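Side-chain contacts in myosin regulatory light chain (Physarum polycephalum, PDB 2BL0), which binds a calcium ion and probably acts as a calcium-responsive light chain of the myosin regulatory domain: residues B[29-34]-B[41-46]; B[80-85]-B[132-137]; B[96-101]-B[116-121]. All blocks are in the same frame, centred on the assembly; numbering follows the deposited sequence.

Contact 1 of 3, residues B[29-34]-B[41-46]; sequences SALRSL and AELNTI
Leu-43 meets Leu-31 and Arg-32 where two consecutive helices of an EF-hand lobe, 27-33 and 40-50, face each other. The short strands 22-23 and 54-55 pair antiparallel in the same half of the chain, as the loops of paired EF-hands do. The contact illustrates how a single leucine can serve an apolar and a charged neighbour at once. From CB, the Leu-43 side chain runs with CG anti to the backbone N (chi1 -175°), which carries the fork toward helix 27-33. CB and CG act as the stem, and the two methyls do the touching. CD1 comes to 4.4 Å from Leu-31 CD1, a loose apolar meeting to which helix 57-64 adds, since Leu-31 also rests on Phe-60 and Tyr-64. CD2 lies 3.9 Å from Arg-32 NH2, and the two side chains cross at about a right angle. Arg-32 is extended from CG to NE, and its NH2 is hydrogen-bonded to Pro-38 O in the linker, a bond that holds the guanidinium obliquely against the leucine methyl. An acidic side chain of another protein chain packs on it too. Behind the interface, Ser-29 O accepts two donors: Ser-33 N at 2.9 Å and, on the opposite face of the carbonyl plane, Ser-33 OG at 2.7 Å.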
# COMPACT_ATOMS: atom_id res chain seq x y z
N SER B 29 8.46 -10.40 -13.35
CA SER B 29 7.52 -9.32 -13.01
C SER B 29 7.77 -8.74 -11.63
O SER B 29 7.75 -7.53 -11.45
CB SER B 29 6.08 -9.83 -13.11
OG SER B 29 5.79 -10.13 -14.46
N ALA B 30 8.03 -9.62 -10.68
CA ALA B 30 8.29 -9.21 -9.29
C ALA B 30 9.61 -8.44 -9.16
O ALA B 30 9.66 -7.40 -8.48
CB ALA B 30 8.25 -10.44 -8.37
N LEU B 31 10.67 -8.92 -9.80
CA LEU B 31 11.96 -8.20 -9.83
C LEU B 31 11.80 -6.83 -10.47
O LEU B 31 12.25 -5.80 -9.93
CB LEU B 31 13.02 -9.01 -10.58
CG LEU B 31 13.47 -10.29 -9.92
CD1 LEU B 31 14.20 -11.12 -10.94
CD2 LEU B 31 14.33 -10.01 -8.69
N ARG B 32 11.14 -6.81 -11.61
CA ARG B 32 10.90 -5.59 -12.35
C ARG B 32 10.06 -4.58 -11.56
O ARG B 32 10.29 -3.38 -11.64
CB ARG B 32 10.24 -5.92 -13.67
CG ARG B 32 11.19 -6.56 -14.64
CD ARG B 32 10.52 -7.26 -15.81
NE ARG B 32 11.53 -7.95 -16.60
CZ ARG B 32 11.39 -9.14 -17.18
NH1 ARG B 32 10.25 -9.83 -17.11
NH2 ARG B 32 12.42 -9.65 -17.82
N SER B 33 9.10 -5.09 -10.78
CA SER B 33 8.24 -4.26 -9.96
C SER B 33 9.04 -3.40 -9.00
O SER B 33 8.62 -2.28 -8.68
CB SER B 33 7.23 -5.11 -9.17
OG SER B 33 6.27 -5.71 -10.04
N LEU B 34 10.18 -3.92 -8.55
CA LEU B 34 11.07 -3.28 -7.58
C LEU B 34 12.34 -2.64 -8.20
O LEU B 34 13.32 -2.36 -7.50
CB LEU B 34 11.46 -4.28 -6.50
CG LEU B 34 10.30 -4.74 -5.60
CD1 LEU B 34 10.82 -5.68 -4.55
CD2 LEU B 34 9.60 -3.57 -4.97
N ALA B 41 17.53 -13.49 -21.22
CA ALA B 41 18.68 -14.39 -21.03
C ALA B 41 19.06 -14.51 -19.56
O ALA B 41 19.23 -15.61 -19.02
CB ALA B 41 19.90 -13.87 -21.83
N GLU B 42 19.19 -13.35 -18.92
CA GLU B 42 19.58 -13.29 -17.52
C GLU B 42 18.54 -13.96 -16.66
O GLU B 42 18.86 -14.76 -15.77
CB GLU B 42 19.77 -11.84 -17.09
CG GLU B 42 21.02 -11.22 -17.71
CD GLU B 42 21.08 -9.70 -17.63
OE1 GLU B 42 20.10 -9.05 -17.19
OE2 GLU B 42 22.13 -9.16 -18.06
N LEU B 43 17.28 -13.66 -16.93
CA LEU B 43 16.18 -14.24 -16.16
C LEU B 43 16.15 -15.73 -16.35
O LEU B 43 15.89 -16.46 -15.40
CB LEU B 43 14.83 -13.66 -16.59
CG LEU B 43 13.59 -14.07 -15.81
CD1 LEU B 43 13.75 -13.87 -14.31
CD2 LEU B 43 12.39 -13.31 -16.34
N ASN B 44 16.41 -16.19 -17.56
CA ASN B 44 16.42 -17.63 -17.81
C ASN B 44 17.51 -18.36 -17.06
O ASN B 44 17.29 -19.46 -16.57
CB ASN B 44 16.51 -17.90 -19.29
CG ASN B 44 15.20 -18.32 -19.83
OD1 ASN B 44 14.26 -17.52 -19.83
ND2 ASN B 44 15.09 -19.60 -20.21
N THR B 45 18.69 -17.74 -16.95
CA THR B 45 19.77 -18.33 -16.16
C THR B 45 19.38 -18.42 -14.69
O THR B 45 19.58 -19.47 -14.04
CB THR B 45 21.04 -17.50 -16.34
OG1 THR B 45 21.44 -17.56 -17.71
CG2 THR B 45 22.19 -18.08 -15.53
N ILE B 46 18.77 -17.35 -14.18
CA ILE B 46 18.32 -17.34 -12.79
C ILE B 46 17.27 -18.42 -12.55
O ILE B 46 17.38 -19.22 -11.62
CB ILE B 46 17.79 -15.96 -12.39
CG1 ILE B 46 18.90 -14.92 -12.43
CG2 ILE B 46 17.19 -16.04 -10.95
CD1 ILE B 46 18.42 -13.45 -12.41

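Contact 2 of 3, residues B[80-85]-B[132-137]; sequences DAFRAL and ESFVDM
Phe-82 reaches from helix 75-85 to Phe-134 and Val-135 of helix 131-140, joining two helices that lie far apart in sequence within one EF-hand domain pair. It is a worked case of how such a pair closes on its hydrophobic core. The aromatic part of the contact is the meeting of the two phenylalanines. CZ of Phe-82, the far corner of its ring, comes to 3.8 Å from CD2 of Phe-134, and the same CZ is 4.1 Å from Phe-134 CE2, the two rings meeting obliquely. The two side chains cross at about a right angle. Phe-134 has CG anti to its own backbone N (chi1 -178°), which places its ring beside Phe-82 and also lets it touch Val-121.

The aliphatic part belongs to Val-135. Its CG2 methyl sits 3.6 Å from Phe-82 CD2 and 3.7 Å from Phe-82 CE2, coming obliquely to the ring, and the two side chains slide past each other in opposite directions. Phe-82 is therefore held at two places, by a methyl at CD2 and CE2 and by an aromatic ring at CZ. Other groups add to the enclosure: Tyr-131 brings a ring whose plane lies at about 10° to that of Phe-82, Leu-98 touches it from helix 95-104, and an apolar side chain of another protein chain packs on it.

All three side chains are buried, and the two segments share neither a hydrogen bond nor a salt bridge. The chemistry implies that the helices are held here by fit and by exclusion of water, without a directional bond to fix their spacing.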
# COMPACT_ATOMS: atom_id res chain seq x y z
N ASP B 80 22.88 4.55 -26.94
CA ASP B 80 23.77 4.02 -27.99
C ASP B 80 22.96 3.25 -29.04
O ASP B 80 23.19 3.38 -30.24
CB ASP B 80 24.80 3.06 -27.38
CG ASP B 80 25.93 3.76 -26.65
OD1 ASP B 80 26.01 5.01 -26.66
OD2 ASP B 80 26.81 3.13 -26.04
N ALA B 81 22.04 2.41 -28.56
CA ALA B 81 21.16 1.64 -29.45
C ALA B 81 20.34 2.57 -30.32
O ALA B 81 20.31 2.42 -31.51
CB ALA B 81 20.25 0.74 -28.65
N PHE B 82 19.68 3.56 -29.71
CA PHE B 82 18.82 4.45 -30.47
C PHE B 82 19.61 5.34 -31.42
O PHE B 82 19.18 5.63 -32.52
CB PHE B 82 17.93 5.30 -29.55
CG PHE B 82 16.70 4.59 -29.06
CD1 PHE B 82 15.73 4.14 -29.95
CD2 PHE B 82 16.50 4.35 -27.71
CE1 PHE B 82 14.60 3.48 -29.51
CE2 PHE B 82 15.37 3.70 -27.26
CZ PHE B 82 14.42 3.25 -28.16
N ARG B 83 20.79 5.77 -31.00
CA ARG B 83 21.63 6.57 -31.88
C ARG B 83 22.01 5.80 -33.15
O ARG B 83 22.10 6.38 -34.23
CB ARG B 83 22.90 6.99 -31.14
CG ARG B 83 23.80 7.90 -31.96
CD ARG B 83 23.15 9.20 -32.38
NE ARG B 83 24.18 10.23 -32.49
CZ ARG B 83 24.65 10.74 -33.61
NH1 ARG B 83 24.17 10.36 -34.80
NH2 ARG B 83 25.62 11.66 -33.54
N ALA B 84 22.23 4.50 -32.99
CA ALA B 84 22.60 3.63 -34.11
C ALA B 84 21.43 3.42 -35.06
O ALA B 84 21.63 3.02 -36.22
CB ALA B 84 23.08 2.29 -33.57
N LEU B 85 20.21 3.65 -34.57
CA LEU B 85 18.98 3.56 -35.35
C LEU B 85 18.52 4.92 -35.89
O LEU B 85 17.59 4.99 -36.70
CB LEU B 85 17.87 2.93 -34.50
CG LEU B 85 18.21 1.52 -33.98
CD1 LEU B 85 17.24 1.04 -32.91
CD2 LEU B 85 18.27 0.54 -35.14
N GLU B 132 15.37 9.96 -26.78
CA GLU B 132 15.88 10.27 -25.44
C GLU B 132 14.74 10.49 -24.43
O GLU B 132 14.86 10.08 -23.26
CB GLU B 132 16.81 11.47 -25.48
CG GLU B 132 17.60 11.65 -24.18
CD GLU B 132 16.84 12.35 -23.05
OE1 GLU B 132 15.96 13.19 -23.35
OE2 GLU B 132 17.15 12.07 -21.85
N SER B 133 13.65 11.11 -24.85
CA SER B 133 12.48 11.28 -23.98
C SER B 133 11.89 9.91 -23.64
O SER B 133 11.43 9.69 -22.53
CB SER B 133 11.40 12.16 -24.60
OG SER B 133 11.87 13.50 -24.80
N PHE B 134 11.94 8.98 -24.59
CA PHE B 134 11.44 7.62 -24.38
C PHE B 134 12.33 6.90 -23.37
O PHE B 134 11.83 6.31 -22.43
CB PHE B 134 11.35 6.87 -25.72
CG PHE B 134 10.80 5.46 -25.60
CD1 PHE B 134 9.47 5.24 -25.27
CD2 PHE B 134 11.63 4.36 -25.78
CE1 PHE B 134 8.97 3.93 -25.15
CE2 PHE B 134 11.14 3.06 -25.68
CZ PHE B 134 9.82 2.84 -25.35
N VAL B 135 13.65 7.00 -23.55
CA VAL B 135 14.61 6.44 -22.60
C VAL B 135 14.39 7.07 -21.24
O VAL B 135 14.33 6.39 -20.22
CB VAL B 135 16.07 6.66 -23.09
CG1 VAL B 135 17.06 6.22 -22.02
CG2 VAL B 135 16.30 5.91 -24.42
N ASP B 136 14.21 8.37 -21.20
CA ASP B 136 13.99 9.04 -19.92
C ASP B 136 12.74 8.51 -19.21
O ASP B 136 12.76 8.29 -17.98
CB ASP B 136 13.91 10.56 -20.12
CG ASP B 136 13.63 11.29 -18.83
OD1 ASP B 136 12.47 11.24 -18.37
OD2 ASP B 136 14.49 11.91 -18.20
N MET B 137 11.67 8.29 -19.97
CA MET B 137 10.45 7.71 -19.42
C MET B 137 10.75 6.31 -18.86
O MET B 137 10.32 5.98 -17.76
CB MET B 137 9.36 7.66 -20.50
CG MET B 137 8.05 7.04 -20.05
SD MET B 137 6.86 6.75 -21.37
CE MET B 137 7.36 5.18 -21.97

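Contact 3 of 3, residues B[96-101]-B[116-121]; sequences AELRQL and ELMKEV
NE and NH1 of Arg-99 are each held by a carboxylate, NE in a salt bridge with Glu-95 OE1 and NH1 in one with Glu-115 OE2, while the flat guanidinium between them lies against Met-118. The two segments belong to helices 95-104 and 111-118, consecutive in the EF-hand domain pair, and Glu-97 of the first probably serves as a calcium ligand. The case shows how a charged group can be steadied at its rim and packed on its face. Glu-95 comes from the arginine's own helix and Glu-115 from the other, so the guanidinium bridges the two. Arg-99 is extended from CG to NE, and it slides past Met-118 in the opposite direction. Met-118 CG stands 3.7 Å above the guanidinium plane, over its centre, and Met-118 CB is 3.6 Å from Arg-99 NH2. With an alanine here, Glu-95 and Glu-115 would probably lose the cation they share, and the CB and CG of Met-118 would lose the flat group lying against them.

The far half of Met-118 serves the core instead. Its chain bends at chi2 (-54°) and again at chi3, which at 119° is well away from a staggered value; the first turn sets SD off the arginine and the second swings CE toward Leu-98. Leu-98 also touches Phe-82 and Ile-129, while Met-118 meets Phe-134, so the methionine spans from the charged margin to the apolar interior. At its tip, Met-118 CE lies 3.6 Å from Leu-98 CD2, with SD of the same methionine 4.1 Å from that methyl.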
# COMPACT_ATOMS: atom_id res chain seq x y z
N ALA B 96 6.64 3.84 -35.82
CA ALA B 96 6.37 2.58 -36.52
C ALA B 96 7.57 1.66 -36.47
O ALA B 96 7.40 0.45 -36.34
CB ALA B 96 6.00 2.82 -37.96
N GLU B 97 8.77 2.20 -36.64
CA GLU B 97 9.96 1.36 -36.58
C GLU B 97 10.18 0.82 -35.18
O GLU B 97 10.41 -0.39 -35.02
CB GLU B 97 11.21 2.07 -37.11
CG GLU B 97 12.40 1.12 -37.32
CD GLU B 97 12.06 -0.16 -38.07
OE1 GLU B 97 11.10 -0.19 -38.90
OE2 GLU B 97 12.77 -1.17 -37.85
N LEU B 98 10.07 1.69 -34.18
CA LEU B 98 10.14 1.32 -32.76
C LEU B 98 9.19 0.16 -32.43
O LEU B 98 9.61 -0.83 -31.82
CB LEU B 98 9.81 2.52 -31.86
CG LEU B 98 9.88 2.30 -30.34
CD1 LEU B 98 11.25 1.78 -29.96
CD2 LEU B 98 9.51 3.54 -29.56
N ARG B 99 7.93 0.29 -32.83
CA ARG B 99 6.96 -0.79 -32.58
C ARG B 99 7.44 -2.11 -33.19
O ARG B 99 7.38 -3.16 -32.53
CB ARG B 99 5.57 -0.42 -33.14
CG ARG B 99 4.81 0.63 -32.33
CD ARG B 99 3.59 1.18 -33.09
NE ARG B 99 2.65 1.99 -32.30
CZ ARG B 99 1.76 1.49 -31.45
NH1 ARG B 99 1.67 0.18 -31.25
NH2 ARG B 99 0.93 2.31 -30.79
N GLN B 100 7.95 -2.05 -34.42
CA GLN B 100 8.38 -3.25 -35.14
C GLN B 100 9.54 -3.94 -34.44
O GLN B 100 9.58 -5.17 -34.36
CB GLN B 100 8.81 -2.91 -36.56
CG GLN B 100 7.68 -2.98 -37.56
CD GLN B 100 7.95 -2.13 -38.79
OE1 GLN B 100 8.24 -0.93 -38.67
NE2 GLN B 100 7.86 -2.74 -39.97
N LEU B 101 10.47 -3.15 -33.93
CA LEU B 101 11.68 -3.70 -33.31
C LEU B 101 11.32 -4.38 -32.01
O LEU B 101 11.70 -5.53 -31.79
CB LEU B 101 12.71 -2.60 -33.10
CG LEU B 101 13.26 -2.00 -34.40
CD1 LEU B 101 14.26 -0.90 -34.08
CD2 LEU B 101 13.90 -3.07 -35.31
N GLU B 116 0.77 -0.16 -23.99
CA GLU B 116 0.85 0.58 -22.73
C GLU B 116 2.02 1.55 -22.76
O GLU B 116 1.91 2.69 -22.28
CB GLU B 116 0.96 -0.38 -21.54
CG GLU B 116 0.36 0.18 -20.26
CD GLU B 116 0.21 -0.88 -19.17
OE1 GLU B 116 0.18 -2.08 -19.50
OE2 GLU B 116 0.13 -0.49 -17.99
N LEU B 117 3.13 1.11 -23.34
CA LEU B 117 4.32 1.94 -23.53
C LEU B 117 4.05 3.13 -24.43
O LEU B 117 4.47 4.26 -24.14
CB LEU B 117 5.45 1.11 -24.13
CG LEU B 117 6.07 0.11 -23.15
CD1 LEU B 117 6.64 -1.07 -23.90
CD2 LEU B 117 7.16 0.77 -22.32
N MET B 118 3.32 2.89 -25.52
CA MET B 118 3.14 3.92 -26.55
C MET B 118 2.04 4.91 -26.18
O MET B 118 1.98 6.01 -26.74
CB MET B 118 2.83 3.30 -27.92
CG MET B 118 3.98 2.54 -28.53
SD MET B 118 5.52 3.50 -28.66
CE MET B 118 6.57 2.56 -27.67
N LYS B 119 1.20 4.55 -25.22
CA LYS B 119 0.15 5.45 -24.77
C LYS B 119 0.73 6.75 -24.17
O LYS B 119 0.07 7.78 -24.18
CB LYS B 119 -0.74 4.74 -23.75
CG LYS B 119 -2.10 5.39 -23.49
CD LYS B 119 -3.18 4.38 -23.02
CE LYS B 119 -2.68 3.43 -21.92
NZ LYS B 119 -3.62 2.31 -21.60
N GLU B 120 1.96 6.69 -23.66
CA GLU B 120 2.56 7.80 -22.91
C GLU B 120 3.59 8.55 -23.78
O GLU B 120 4.32 9.43 -23.29
CB GLU B 120 3.22 7.28 -21.61
CG GLU B 120 2.27 7.12 -20.42
CD GLU B 120 2.95 7.25 -19.05
OE1 GLU B 120 2.34 6.84 -18.04
OE2 GLU B 120 4.10 7.75 -18.98
N VAL B 121 3.57 8.25 -25.09
CA VAL B 121 4.60 8.70 -26.02
C VAL B 121 4.06 9.66 -27.07
O VAL B 121 3.17 9.33 -27.86
CB VAL B 121 5.25 7.49 -26.70
CG1 VAL B 121 6.16 7.92 -27.84
CG2 VAL B 121 6.00 6.69 -25.67

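In the fold
Contact 1 stands apart: its centre lies about 22 Å from the centres of contacts 2 and 3, on the opposite side of the chain's centre. Contacts 2 and 3 share one EF-hand domain pair and touch, with contact 3 nested inside the loop that contact 2 closes; Phe-134 on Met-118 and Leu-85 on Leu-101 join them. All three are largely buried, but only contact 2 has every touching residue buried; contacts 1 and 3 each keep one partly exposed residue, Leu-43 and Arg-99. Contacts 1 and 3 each join a helix to the next one along the chain and set an arginine beside apolar groups, obliquely in contact 1 and face-on in contact 3. Contact 2 joins the first and last helices of its pair with hydrophobic groups alone.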